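Side-chain contacts in D-alanyl-D-alanine carboxypeptidase (Enterococcus faecalis V583, PDB 5ZHF), which removes the C-terminal D-alanine from peptidoglycan-derived pentapeptides with the help of zinc and takes part in vancomycin resistance: residues 83-87 with 88-92; 108-111 with 112-116; 160-163 with 164-168; 179-182 with 183-186; 198-201 with 202-206. All blocks are in the same frame, centred on the assembly; numbering follows the deposited sequence.

Contact 1. Residues 83-87 with 88-92; sequences AARAD and GVYPI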
loop_
_atom_site.group_PDB
_atom_site.type_symbol
_atom_site.label_atom_id
_atom_site.label_comp_id
_atom_site.label_asym_id
_atom_site.label_seq_id
_atom_site.Cartn_x
_atom_site.Cartn_y
_atom_site.Cartn_z
ATOM N N ALA A 83 -18.029 3.651 -3.854
ATOM C CA ALA A 83 -18.638 2.326 -3.696
ATOM C C ALA A 83 -18.662 1.877 -2.245
ATOM O O ALA A 83 -19.663 1.310 -1.779
ATOM C CB ALA A 83 -17.887 1.280 -4.533
ATOM N N ALA A 84 -17.569 2.125 -1.523
ATOM C CA ALA A 84 -17.526 1.787 -0.094
ATOM C C ALA A 84 -18.649 2.540 0.648
ATOM O O ALA A 84 -19.431 1.933 1.394
ATOM C CB ALA A 84 -16.161 2.109 0.486
ATOM N N ARG A 85 -18.769 3.847 0.393
ATOM C CA ARG A 85 -19.762 4.664 1.077
ATOM C C ARG A 85 -21.172 4.264 0.711
ATOM O O ARG A 85 -22.032 4.273 1.566
ATOM C CB ARG A 85 -19.528 6.136 0.820
ATOM C CG ARG A 85 -18.251 6.639 1.457
ATOM C CD ARG A 85 -17.951 8.052 1.004
ATOM N NE ARG A 85 -16.672 8.547 1.502
ATOM C CZ ARG A 85 -15.855 9.365 0.833
ATOM N NH1 ARG A 85 -16.142 9.798 -0.396
ATOM N NH2 ARG A 85 -14.726 9.769 1.411
ATOM N N ALA A 86 -21.399 3.883 -0.547
ATOM C CA ALA A 86 -22.697 3.313 -0.954
ATOM C C ALA A 86 -23.061 2.048 -0.187
ATOM O O ALA A 86 -24.252 1.722 -0.044
ATOM C CB ALA A 86 -22.716 3.038 -2.449
ATOM N N ASP A 87 -22.061 1.319 0.288
ATOM C CA ASP A 87 -22.240 0.160 1.143
ATOM C C ASP A 87 -22.217 0.477 2.648
ATOM O O ASP A 87 -22.159 -0.427 3.459
ATOM C CB ASP A 87 -21.183 -0.910 0.842
ATOM C CG ASP A 87 -21.443 -1.663 -0.438
ATOM O OD1 ASP A 87 -22.612 -1.790 -0.850
ATOM O OD2 ASP A 87 -20.452 -2.172 -1.016
ATOM N N GLY A 88 -22.248 1.754 2.997
ATOM C CA GLY A 88 -22.160 2.165 4.407
ATOM C C GLY A 88 -20.795 1.980 5.050
ATOM O O GLY A 88 -20.679 1.895 6.286
ATOM N N VAL A 89 -19.741 1.946 4.229
ATOM C CA VAL A 89 -18.382 1.746 4.706
ATOM C C VAL A 89 -17.626 3.046 4.421
ATOM O O VAL A 89 -17.652 3.541 3.301
ATOM C CB VAL A 89 -17.732 0.537 3.990
ATOM C CG1 VAL A 89 -16.255 0.464 4.317
ATOM C CG2 VAL A 89 -18.435 -0.747 4.401
ATOM N N TYR A 90 -17.004 3.646 5.444
ATOM C CA TYR A 90 -16.472 5.009 5.336
ATOM C C TYR A 90 -14.952 5.068 5.529
ATOM O O TYR A 90 -14.460 5.125 6.662
ATOM C CB TYR A 90 -17.198 5.914 6.357
ATOM C CG TYR A 90 -18.609 6.144 5.906
ATOM C CD1 TYR A 90 -19.606 5.224 6.220
ATOM C CD2 TYR A 90 -18.927 7.225 5.099
ATOM C CE1 TYR A 90 -20.901 5.408 5.777
ATOM C CE2 TYR A 90 -20.219 7.413 4.639
ATOM C CZ TYR A 90 -21.189 6.499 4.973
ATOM O OH TYR A 90 -22.481 6.703 4.518
ATOM N N PRO A 91 -14.185 4.984 4.423
ATOM C CA PRO A 91 -12.735 4.976 4.555
ATOM C C PRO A 91 -12.107 6.362 4.479
ATOM O O PRO A 91 -12.757 7.330 4.085
ATOM C CB PRO A 91 -12.266 4.113 3.355
ATOM C CG PRO A 91 -13.402 4.172 2.383
ATOM C CD PRO A 91 -14.621 4.706 3.046
ATOM N N ILE A 92 -10.833 6.430 4.825
ATOM C CA ILE A 92 -10.017 7.627 4.645
ATOM C C ILE A 92 -8.670 7.191 4.086
ATOM O O ILE A 92 -8.231 6.054 4.326
ATOM C CB ILE A 92 -9.779 8.396 5.975
ATOM C CG1 ILE A 92 -9.011 7.524 6.984
ATOM C CG2 ILE A 92 -11.105 8.853 6.596
ATOM C CD1 ILE A 92 -8.529 8.297 8.216
HETATM O O HOH W 1 -15.507 7.986 4.091
HETATM O O HOH W 2 -12.409 9.897 3.066
#

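Contact 2. Residues 108-111 with 112-116; sequences DEKV and AEYKA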
loop_
_atom_site.group_PDB
_atom_site.type_symbol
_atom_site.label_atom_id
_atom_site.label_comp_id
_atom_site.label_asym_id
_atom_site.label_seq_id
_atom_site.Cartn_x
_atom_site.Cartn_y
_atom_site.Cartn_z
ATOM N N ASP A 108 12.201 5.312 10.848
ATOM C CA ASP A 108 12.900 5.577 12.084
ATOM C C ASP A 108 11.977 5.499 13.276
ATOM O O ASP A 108 12.350 5.035 14.301
ATOM C CB ASP A 108 13.560 6.948 12.025
ATOM C CG ASP A 108 14.722 6.999 11.085
ATOM O OD1 ASP A 108 15.170 5.973 10.603
ATOM O OD2 ASP A 108 15.190 8.093 10.854
ATOM N N GLU A 109 10.769 5.979 13.127
ATOM C CA GLU A 109 9.777 5.898 14.206
ATOM C C GLU A 109 9.429 4.442 14.527
ATOM O O GLU A 109 9.272 4.097 15.697
ATOM C CB GLU A 109 8.530 6.749 13.900
ATOM C CG GLU A 109 8.830 8.236 14.092
ATOM C CD GLU A 109 7.695 9.197 13.741
ATOM O OE1 GLU A 109 7.435 10.140 14.555
ATOM O OE2 GLU A 109 7.082 9.037 12.650
ATOM N N LYS A 110 9.350 3.589 13.507
ATOM C CA LYS A 110 9.117 2.148 13.722
ATOM C C LYS A 110 10.316 1.490 14.400
ATOM O O LYS A 110 10.118 0.653 15.294
ATOM C CB LYS A 110 8.776 1.420 12.412
ATOM C CG LYS A 110 8.316 -0.038 12.542
ATOM C CD LYS A 110 7.081 -0.251 13.407
ATOM C CE LYS A 110 5.819 0.405 12.865
ATOM N NZ LYS A 110 4.765 0.541 13.920
ATOM N N VAL A 111 11.529 1.854 13.985
ATOM C CA VAL A 111 12.765 1.358 14.633
ATOM C C VAL A 111 12.749 1.737 16.134
ATOM O O VAL A 111 12.989 0.899 17.010
ATOM C CB VAL A 111 14.037 1.882 13.927
ATOM C CG1 VAL A 111 15.311 1.575 14.738
ATOM C CG2 VAL A 111 14.172 1.287 12.517
ATOM N N ALA A 112 12.381 2.979 16.428
ATOM C CA ALA A 112 12.307 3.443 17.818
ATOM C C ALA A 112 11.284 2.657 18.645
ATOM O O ALA A 112 11.527 2.375 19.824
ATOM C CB ALA A 112 11.992 4.932 17.870
ATOM N N GLU A 113 10.132 2.341 18.056
ATOM C CA GLU A 113 9.124 1.519 18.740
ATOM C C GLU A 113 9.670 0.146 19.118
ATOM O O GLU A 113 9.387 -0.349 20.211
ATOM C CB GLU A 113 7.867 1.344 17.896
ATOM C CG GLU A 113 7.000 2.581 17.825
ATOM C CD GLU A 113 5.932 2.486 16.740
ATOM O OE1 GLU A 113 5.687 1.375 16.213
ATOM O OE2 GLU A 113 5.331 3.541 16.415
ATOM N N TYR A 114 10.423 -0.475 18.215
ATOM C CA TYR A 114 11.085 -1.750 18.546
ATOM C C TYR A 114 12.153 -1.591 19.611
ATOM O O TYR A 114 12.197 -2.400 20.548
ATOM C CB TYR A 114 11.651 -2.445 17.304
ATOM C CG TYR A 114 10.584 -3.235 16.587
ATOM C CD1 TYR A 114 10.083 -4.421 17.143
ATOM C CD2 TYR A 114 10.039 -2.789 15.376
ATOM C CE1 TYR A 114 9.086 -5.150 16.513
ATOM C CE2 TYR A 114 9.049 -3.513 14.730
ATOM C CZ TYR A 114 8.566 -4.691 15.301
ATOM O OH TYR A 114 7.587 -5.432 14.666
ATOM N N LYS A 115 12.987 -0.563 19.500
ATOM C CA LYS A 115 14.023 -0.300 20.522
ATOM C C LYS A 115 13.407 -0.229 21.916
ATOM O O LYS A 115 13.916 -0.859 22.852
ATOM C CB LYS A 115 14.836 0.963 20.210
ATOM C CG LYS A 115 15.785 0.803 19.040
ATOM C CD LYS A 115 16.787 1.945 18.908
ATOM C CE LYS A 115 16.126 3.308 18.740
ATOM N NZ LYS A 115 17.156 4.370 18.547
ATOM N N ALA A 116 12.281 0.476 22.046
ATOM C CA ALA A 116 11.582 0.587 23.328
ATOM C C ALA A 116 10.991 -0.731 23.855
ATOM O O ALA A 116 10.687 -0.822 25.045
ATOM C CB ALA A 116 10.486 1.653 23.245
HETATM O O HOH W 3 6.632 5.676 16.845
#

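Contact 3. Residues 160-163 with 164-168; sequences VYRW and LDENS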
loop_
_atom_site.group_PDB
_atom_site.type_symbol
_atom_site.label_atom_id
_atom_site.label_comp_id
_atom_site.label_asym_id
_atom_site.label_seq_id
_atom_site.Cartn_x
_atom_site.Cartn_y
_atom_site.Cartn_z
ATOM N N VAL A 160 -13.727 -1.686 7.318
ATOM C CA VAL A 160 -13.074 -1.135 6.125
ATOM C C VAL A 160 -12.100 -2.148 5.518
ATOM O O VAL A 160 -12.104 -2.328 4.301
ATOM C CB VAL A 160 -12.366 0.198 6.455
ATOM C CG1 VAL A 160 -11.431 0.629 5.325
ATOM C CG2 VAL A 160 -13.421 1.250 6.741
ATOM N N TYR A 161 -11.289 -2.810 6.350
ATOM C CA TYR A 161 -10.312 -3.775 5.842
ATOM C C TYR A 161 -10.987 -4.961 5.172
ATOM O O TYR A 161 -10.553 -5.416 4.102
ATOM C CB TYR A 161 -9.348 -4.258 6.931
ATOM C CG TYR A 161 -8.566 -3.177 7.636
ATOM C CD1 TYR A 161 -8.199 -1.984 6.988
ATOM C CD2 TYR A 161 -8.149 -3.345 8.954
ATOM C CE1 TYR A 161 -7.457 -1.013 7.627
ATOM C CE2 TYR A 161 -7.427 -2.361 9.599
ATOM C CZ TYR A 161 -7.076 -1.201 8.932
ATOM O OH TYR A 161 -6.356 -0.225 9.582
ATOM N N ARG A 162 -12.079 -5.431 5.766
ATOM C CA ARG A 162 -12.863 -6.505 5.176
ATOM C C ARG A 162 -13.482 -6.091 3.843
ATOM O O ARG A 162 -13.406 -6.843 2.871
ATOM C CB ARG A 162 -13.930 -7.007 6.152
ATOM C CG ARG A 162 -14.686 -8.210 5.611
ATOM C CD ARG A 162 -15.705 -8.701 6.609
ATOM N NE ARG A 162 -16.707 -7.688 6.901
ATOM C CZ ARG A 162 -17.734 -7.867 7.726
ATOM N NH1 ARG A 162 -17.910 -9.038 8.342
ATOM N NH2 ARG A 162 -18.596 -6.872 7.931
ATOM N N TRP A 163 -14.062 -4.884 3.776
ATOM C CA TRP A 163 -14.670 -4.414 2.556
ATOM C C TRP A 163 -13.611 -4.293 1.460
ATOM O O TRP A 163 -13.853 -4.678 0.307
ATOM C CB TRP A 163 -15.397 -3.083 2.765
ATOM C CG TRP A 163 -16.169 -2.646 1.555
ATOM C CD1 TRP A 163 -17.492 -2.877 1.301
ATOM C CD2 TRP A 163 -15.656 -1.943 0.410
ATOM N NE1 TRP A 163 -17.846 -2.344 0.097
ATOM C CE2 TRP A 163 -16.735 -1.788 -0.489
ATOM C CE3 TRP A 163 -14.400 -1.413 0.065
ATOM C CZ2 TRP A 163 -16.603 -1.128 -1.703
ATOM C CZ3 TRP A 163 -14.263 -0.779 -1.166
ATOM C CH2 TRP A 163 -15.359 -0.635 -2.027
ATOM N N LEU A 164 -12.451 -3.740 1.816
ATOM C CA LEU A 164 -11.389 -3.569 0.818
ATOM C C LEU A 164 -10.934 -4.939 0.277
ATOM O O LEU A 164 -10.740 -5.112 -0.958
ATOM C CB LEU A 164 -10.210 -2.835 1.431
ATOM C CG LEU A 164 -10.471 -1.364 1.700
ATOM C CD1 LEU A 164 -9.410 -0.799 2.618
ATOM C CD2 LEU A 164 -10.596 -0.542 0.417
ATOM N N ASP A 165 -10.736 -5.886 1.185
ATOM C CA ASP A 165 -10.282 -7.232 0.804
ATOM C C ASP A 165 -11.197 -7.819 -0.251
ATOM O O ASP A 165 -10.735 -8.418 -1.239
ATOM C CB ASP A 165 -10.199 -8.159 2.035
ATOM C CG ASP A 165 -9.794 -9.595 1.667
ATOM O OD1 ASP A 165 -8.594 -9.827 1.381
ATOM O OD2 ASP A 165 -10.685 -10.472 1.640
ATOM N N GLU A 166 -12.498 -7.655 -0.044
ATOM C CA GLU A 166 -13.520 -8.280 -0.883
ATOM C C GLU A 166 -13.880 -7.483 -2.141
ATOM O O GLU A 166 -14.492 -8.031 -3.067
ATOM C CB GLU A 166 -14.767 -8.545 -0.014
ATOM C CG GLU A 166 -14.467 -9.538 1.105
ATOM C CD GLU A 166 -15.548 -9.638 2.184
ATOM O OE1 GLU A 166 -16.578 -8.997 2.062
ATOM O OE2 GLU A 166 -15.323 -10.360 3.180
ATOM N N ASN A 167 -13.518 -6.194 -2.194
ATOM C CA ASN A 167 -13.971 -5.296 -3.277
ATOM C C ASN A 167 -12.921 -4.501 -4.066
ATOM O O ASN A 167 -13.238 -3.973 -5.136
ATOM C CB ASN A 167 -14.970 -4.284 -2.723
ATOM C CG ASN A 167 -16.250 -4.928 -2.254
ATOM O OD1 ASN A 167 -17.145 -5.184 -3.063
ATOM N ND2 ASN A 167 -16.341 -5.201 -0.960
ATOM N N SER A 168 -11.723 -4.317 -3.518
ATOM C CA SER A 168 -10.801 -3.343 -4.062
ATOM C C SER A 168 -10.412 -3.619 -5.514
ATOM O O SER A 168 -10.144 -2.681 -6.278
ATOM C CB SER A 168 -9.526 -3.269 -3.247
ATOM O OG SER A 168 -8.773 -4.473 -3.322
#

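Contact 4. Residues 179-182 with 183-186; sequences PDKT and EITG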
loop_
_atom_site.group_PDB
_atom_site.type_symbol
_atom_site.label_atom_id
_atom_site.label_comp_id
_atom_site.label_asym_id
_atom_site.label_seq_id
_atom_site.Cartn_x
_atom_site.Cartn_y
_atom_site.Cartn_z
ATOM N N PRO A 179 -1.746 -11.790 4.337
ATOM C CA PRO A 179 -1.142 -12.548 5.436
ATOM C C PRO A 179 -0.518 -13.883 5.024
ATOM O O PRO A 179 0.409 -14.351 5.677
ATOM C CB PRO A 179 -2.319 -12.762 6.411
ATOM C CG PRO A 179 -3.556 -12.515 5.630
ATOM C CD PRO A 179 -3.185 -11.539 4.549
ATOM N N ASP A 180 -1.016 -14.481 3.954
ATOM C CA ASP A 180 -0.514 -15.777 3.494
ATOM C C ASP A 180 0.628 -15.694 2.475
ATOM O O ASP A 180 1.007 -16.714 1.926
ATOM C CB ASP A 180 -1.673 -16.626 2.951
ATOM C CG ASP A 180 -2.290 -16.063 1.703
ATOM O OD1 ASP A 180 -2.230 -14.833 1.476
ATOM O OD2 ASP A 180 -2.849 -16.863 0.935
ATOM N N LYS A 181 1.171 -14.499 2.232
ATOM C CA LYS A 181 2.274 -14.298 1.280
ATOM C C LYS A 181 3.486 -13.568 1.868
ATOM O O LYS A 181 4.342 -13.086 1.099
ATOM C CB LYS A 181 1.778 -13.508 0.051
ATOM C CG LYS A 181 0.609 -14.141 -0.669
ATOM C CD LYS A 181 1.007 -15.391 -1.416
ATOM C CE LYS A 181 -0.226 -15.986 -2.064
ATOM N NZ LYS A 181 0.079 -17.053 -3.038
ATOM N N THR A 182 3.604 -13.524 3.191
ATOM C CA THR A 182 4.726 -12.795 3.842
ATOM C C THR A 182 6.095 -13.356 3.433
ATOM O O THR A 182 7.073 -12.607 3.332
ATOM C CB THR A 182 4.592 -12.752 5.388
ATOM O OG1 THR A 182 4.652 -14.082 5.923
ATOM C CG2 THR A 182 3.286 -12.085 5.815
ATOM N N GLU A 183 6.141 -14.660 3.141
ATOM C CA GLU A 183 7.371 -15.328 2.738
ATOM C C GLU A 183 7.814 -15.011 1.289
ATOM O O GLU A 183 8.948 -15.311 0.897
ATOM C CB GLU A 183 7.244 -16.842 2.985
ATOM C CG GLU A 183 7.040 -17.187 4.466
ATOM C CD GLU A 183 6.889 -18.683 4.762
ATOM O OE1 GLU A 183 6.556 -19.459 3.844
ATOM O OE2 GLU A 183 7.087 -19.080 5.942
ATOM N N ILE A 184 6.933 -14.390 0.500
ATOM C CA ILE A 184 7.261 -13.953 -0.834
ATOM C C ILE A 184 7.442 -12.426 -0.852
ATOM O O ILE A 184 8.446 -11.934 -1.375
ATOM C CB ILE A 184 6.189 -14.429 -1.845
ATOM C CG1 ILE A 184 6.217 -15.962 -1.955
ATOM C CG2 ILE A 184 6.426 -13.791 -3.206
ATOM C CD1 ILE A 184 4.956 -16.567 -2.523
ATOM N N THR A 185 6.515 -11.689 -0.248
ATOM C CA THR A 185 6.576 -10.210 -0.270
ATOM C C THR A 185 7.650 -9.615 0.654
ATOM O O THR A 185 8.121 -8.494 0.424
ATOM C CB THR A 185 5.245 -9.562 0.169
ATOM O OG1 THR A 185 4.978 -9.903 1.535
ATOM C CG2 THR A 185 4.119 -9.981 -0.714
ATOM N N GLY A 186 8.004 -10.349 1.703
ATOM C CA GLY A 186 8.871 -9.854 2.745
ATOM C C GLY A 186 8.226 -8.874 3.709
ATOM O O GLY A 186 8.924 -8.243 4.506
HETATM O O HOH W 4 4.136 -16.686 3.185
#

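Contact 5. Residues 198-201 with 202-206; sequences GIEA and ATKIY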
loop_
_atom_site.group_PDB
_atom_site.type_symbol
_atom_site.label_atom_id
_atom_site.label_comp_id
_atom_site.label_asym_id
_atom_site.label_seq_id
_atom_site.Cartn_x
_atom_site.Cartn_y
_atom_site.Cartn_z
ATOM N N GLY A 198 -4.364 -1.594 -11.787
ATOM C CA GLY A 198 -5.355 -1.612 -12.863
ATOM C C GLY A 198 -6.288 -2.774 -12.717
ATOM O O GLY A 198 -5.957 -3.791 -12.099
ATOM N N ILE A 199 -7.475 -2.629 -13.287
ATOM C CA ILE A 199 -8.562 -3.567 -13.081
ATOM C C ILE A 199 -8.225 -4.957 -13.631
ATOM O O ILE A 199 -8.476 -5.947 -12.972
ATOM C CB ILE A 199 -9.890 -3.006 -13.651
ATOM C CG1 ILE A 199 -10.337 -1.790 -12.805
ATOM C CG2 ILE A 199 -10.990 -4.052 -13.642
ATOM C CD1 ILE A 199 -11.387 -0.897 -13.424
ATOM N N GLU A 200 -7.610 -5.006 -14.814
ATOM C CA GLU A 200 -7.266 -6.298 -15.456
ATOM C C GLU A 200 -6.380 -7.160 -14.558
ATOM O O GLU A 200 -6.724 -8.291 -14.230
ATOM C CB GLU A 200 -6.568 -6.048 -16.795
ATOM C CG GLU A 200 -6.270 -7.294 -17.614
ATOM C CD GLU A 200 -5.693 -6.942 -18.977
ATOM O OE1 GLU A 200 -4.478 -7.144 -19.178
ATOM O OE2 GLU A 200 -6.448 -6.437 -19.836
ATOM N N ALA A 201 -5.255 -6.599 -14.135
ATOM C CA ALA A 201 -4.322 -7.332 -13.302
ATOM C C ALA A 201 -4.907 -7.591 -11.911
ATOM O O ALA A 201 -4.742 -8.671 -11.351
ATOM C CB ALA A 201 -3.002 -6.588 -13.178
ATOM N N ALA A 202 -5.575 -6.591 -11.337
ATOM C CA ALA A 202 -6.097 -6.755 -9.974
ATOM C C ALA A 202 -7.090 -7.904 -9.873
ATOM O O ALA A 202 -7.080 -8.663 -8.911
ATOM C CB ALA A 202 -6.755 -5.469 -9.488
ATOM N N THR A 203 -7.922 -8.029 -10.889
ATOM C CA THR A 203 -8.953 -9.039 -10.905
ATOM C C THR A 203 -8.340 -10.430 -11.002
ATOM O O THR A 203 -8.776 -11.345 -10.308
ATOM C CB THR A 203 -9.946 -8.784 -12.047
ATOM O OG1 THR A 203 -10.505 -7.458 -11.926
ATOM C CG2 THR A 203 -11.051 -9.838 -12.042
ATOM N N LYS A 204 -7.318 -10.579 -11.848
ATOM C CA LYS A 204 -6.598 -11.851 -11.961
ATOM C C LYS A 204 -5.873 -12.189 -10.671
ATOM O O LYS A 204 -5.937 -13.318 -10.183
ATOM C CB LYS A 204 -5.601 -11.813 -13.125
ATOM C CG LYS A 204 -6.262 -11.739 -14.493
ATOM C CD LYS A 204 -5.248 -11.658 -15.634
ATOM C CE LYS A 204 -5.919 -11.931 -16.977
ATOM N NZ LYS A 204 -5.162 -11.347 -18.123
ATOM N N ILE A 205 -5.194 -11.200 -10.092
ATOM C CA ILE A 205 -4.482 -11.405 -8.824
ATOM C C ILE A 205 -5.447 -11.874 -7.729
ATOM O O ILE A 205 -5.148 -12.799 -6.960
ATOM C CB ILE A 205 -3.693 -10.126 -8.427
ATOM C CG1 ILE A 205 -2.488 -9.971 -9.367
ATOM C CG2 ILE A 205 -3.217 -10.186 -6.982
ATOM C CD1 ILE A 205 -1.847 -8.604 -9.373
ATOM N N TYR A 206 -6.605 -11.236 -7.668
ATOM C CA TYR A 206 -7.594 -11.555 -6.667
ATOM C C TYR A 206 -8.152 -12.963 -6.865
ATOM O O TYR A 206 -8.186 -13.736 -5.923
ATOM C CB TYR A 206 -8.726 -10.541 -6.697
ATOM C CG TYR A 206 -9.812 -10.886 -5.707
ATOM C CD1 TYR A 206 -9.676 -10.559 -4.360
ATOM C CD2 TYR A 206 -10.967 -11.556 -6.112
ATOM C CE1 TYR A 206 -10.666 -10.874 -3.450
ATOM C CE2 TYR A 206 -11.967 -11.882 -5.203
ATOM C CZ TYR A 206 -11.809 -11.531 -3.877
ATOM O OH TYR A 206 -12.780 -11.845 -2.955
#

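Contact 1. Residues 83-87 with 88-92
Arg85 and Tyr90 cross at about a right angle, the aliphatic part of the arginine passing the tyrosine ring with CG 3.8 Å from CD2 of Tyr90. The guanidinium lies further along, its plane turned 33° from that of the ring. With CG anti to the carbonyl carbon and the chain extended as far as NE, Arg85 runs out beside the departing chain towards Pro91. Two waters lie in the guanidinium plane at its edge. One accepts from NE of Arg85 and donates to O of Pro91; the other joins NH2 to the same carbonyl, its bond from NH2 being weak. Among the buried residues, CB of Ala84 rests 3.9 Å from CG of Pro91 and also packs on Val89. A Schellman motif turns the chain here: N of Val89 donates to O of Ala84 at 2.9 Å, N of Gly88 to O of Arg85 at 2.9 Å, and Gly88 takes the positive phi of the C-prime position. The turn thus closes helix 74-86 and leads into strand 91-95. Helix 157-167 packs against it through Trp163, whose NE1 bonds to OD2 of Asp87, and strand 145-150 adjoins Pro91 and Ile92.

Contact 2. Residues 108-111 with 112-116
Two bends, at chi2 (58°) and chi3 (64°), turn the outward-running chain of Lys110 so that NZ meets the carboxylate of Glu113, three residues on. Glu113 has CG anti to the carbonyl carbon and an extended chain beyond it, which together bring its acid group beside the lysine end. NZ of Lys110 meets OE1 of Glu113 at 2.6 Å, on the syn side and 18° out of the carboxylate plane, a short salt bridge. OE1 also lies 3.5 Å from CD of Lys110, and CE is equally near. The other oxygen, OE2 of Glu113, accepts from a water at 2.5 Å that also donates to O of Glu109. The lysine also passes the Tyr114 ring obliquely, CD being 4.0 Å from CE2 of Tyr114, while OH of Tyr114 bonds to NE1 of the substrate-binding Trp131. Val111 and Tyr114 turn to helix 121-128, and the backbone of helix 100-116 runs through in regular i to i+4 bonds. The two carboxylate oxygens of Glu113 are therefore held by different partners, lysine and water, which should fix its rotation; the nearby ammonium would probably favour the ionised form of this acid on the exposed helix surface.

Contact 3. Residues 160-163 with 164-168
One face of the Trp163 indole is covered by the Asn167 side chain, whose amide is stacked on it with the two planes 19° apart. ND2 of Asn167 lies 3.3 Å above the ring plane, offset toward the rim, and CB of Asn167 sits 3.6 Å from the centroid of the six-membered ring of Trp163, a CH-pi contact only 8° off the normal. At the edge, in plane, comes CD2 of Leu164, 3.9 Å from CE3 of Trp163. The indole is swung to this position by CG standing anti to its own backbone N (chi1 -174°), and it touches Leu80, Ala83 and Ala84 of helix 74-86. Asn167 is fixed twice over: ND2 donates to O of Trp163 at 2.8 Å, in the carbonyl plane on a lone pair, and OD1 accepts from Arg170. The side chains of Leu164 and Val160 lie side by side, CD1 of Leu164 3.7 Å from CG1 of Val160, and both face strand 145-150. Near the end of helix 157-167, O of Leu164 receives N of both Asn167 and Ser168 from the same face. The asparagine amide thus donates in its own plane to a helix carbonyl while its face stacks on the indole, and CB supplies the CH-pi contact.

Contact 4. Residues 179-182 with 183-186
Thr185 reaches back over the turn to Lys181, and each atom of its side chain beyond CA meets that residue's carbonyl. CB lies 3.8 Å from O of Lys181. From there the branches part: the methyl CG2 lies 3.6 Å from the same oxygen, while OG1, placed between the backbone N and the carbonyl carbon (chi1 64°), is 3.3 Å from O of Lys181 and 3.7 Å from CA of Thr182. OG1 is hydrogen-bonded to N of Val187, just past the segment, which ties the side chain to the chain leaving the helix. CB of Ile184 also approaches O of Lys181. The carbonyl is the centre of the turn, since it accepts two amides that approach differently. N of Thr185 donates to O of Lys181 at 2.9 Å in an almost straight bond (177°). N of Ile184 donates to O of Lys181 at 3.0 Å, from above the carbonyl plane. One step on, N of Gly186 donates to O of Thr182 at 2.9 Å, again from above the plane. A water accepts from N of Glu183 at 2.9 Å and gives a weak bond to O of Asp180, so the N-H of Glu183 in this first turn is satisfied by water. The end of Lys181 leads elsewhere, NZ forming a salt bridge with Glu214 of helix 212-218, and that helix also packs on Ile184 and Thr185. The arrangement is that of a short single-turn helix, 182-185, with Lys181 at the N-cap position and Gly186, at positive phi, leaving the helical conformation behind it.

Contact 5. Residues 198-201 with 202-206
O of Ile199 is gripped by two donors of one residue. OG1 of Thr203 donates to it at 2.7 Å and N of Thr203 at 3.0 Å, and the two reach the oxygen from opposite faces of the carbonyl plane. The hydroxyl can do this because OG1 stands anti to the carbonyl carbon of its own residue (chi1 -56°), beside the backbone N, and so points back down the helix to the preceding turn. CG2 of Ile199 lies 3.8 Å from OG1 of Thr203, the two side chains crossing at a slant. One residue earlier, N of Ala202 donates to O of Gly198 at 2.9 Å, and the methyl CB of Ala202 leans on that oxygen as well. Gly198 holds the N-cap position with a positive phi. Along another flank CG1 of Ile205 passes 3.3 Å from O of Ala201, which also accepts N of Ile205, while the methyls of Ala201 and Ile205 approach more loosely. Glu200 and Lys204 bear opposite charges one turn apart, but OE1 of Glu200 and NZ of Lys204, at 4.4 Å, are too far apart to pair directly. Helix 199-208 follows strand 193-196. Ala202 and Ile205 face Ile174 of strand 173-175, Ala201 and Ile205 meet Tyr215 of helix 212-218, and the Tyr206 ring stacks on Tyr169.

Overall arrangement
Contacts 1 and 3 touch directly, bringing helix 157-167 against the helix-to-strand turn of contact 1: Trp163 of contact 3 lies against the helix end, while Val89 meets Val160. Both are partly buried and combine apolar packing with hydrogen bonds. Contact 5 is also partly buried, but its chemistry is mostly backbone and hydroxyl; it touches contact 3 where Tyr206 meets Asp165. Contacts 2 and 4 are surface contacts without touching each other, nearest atoms about 11 Å apart, and differ in kind: a lysine-glutamate pair along a long helix, against amides and a carbonyl in a single turn. Contacts 2 and 5 lie on opposite sides of the chain's centre.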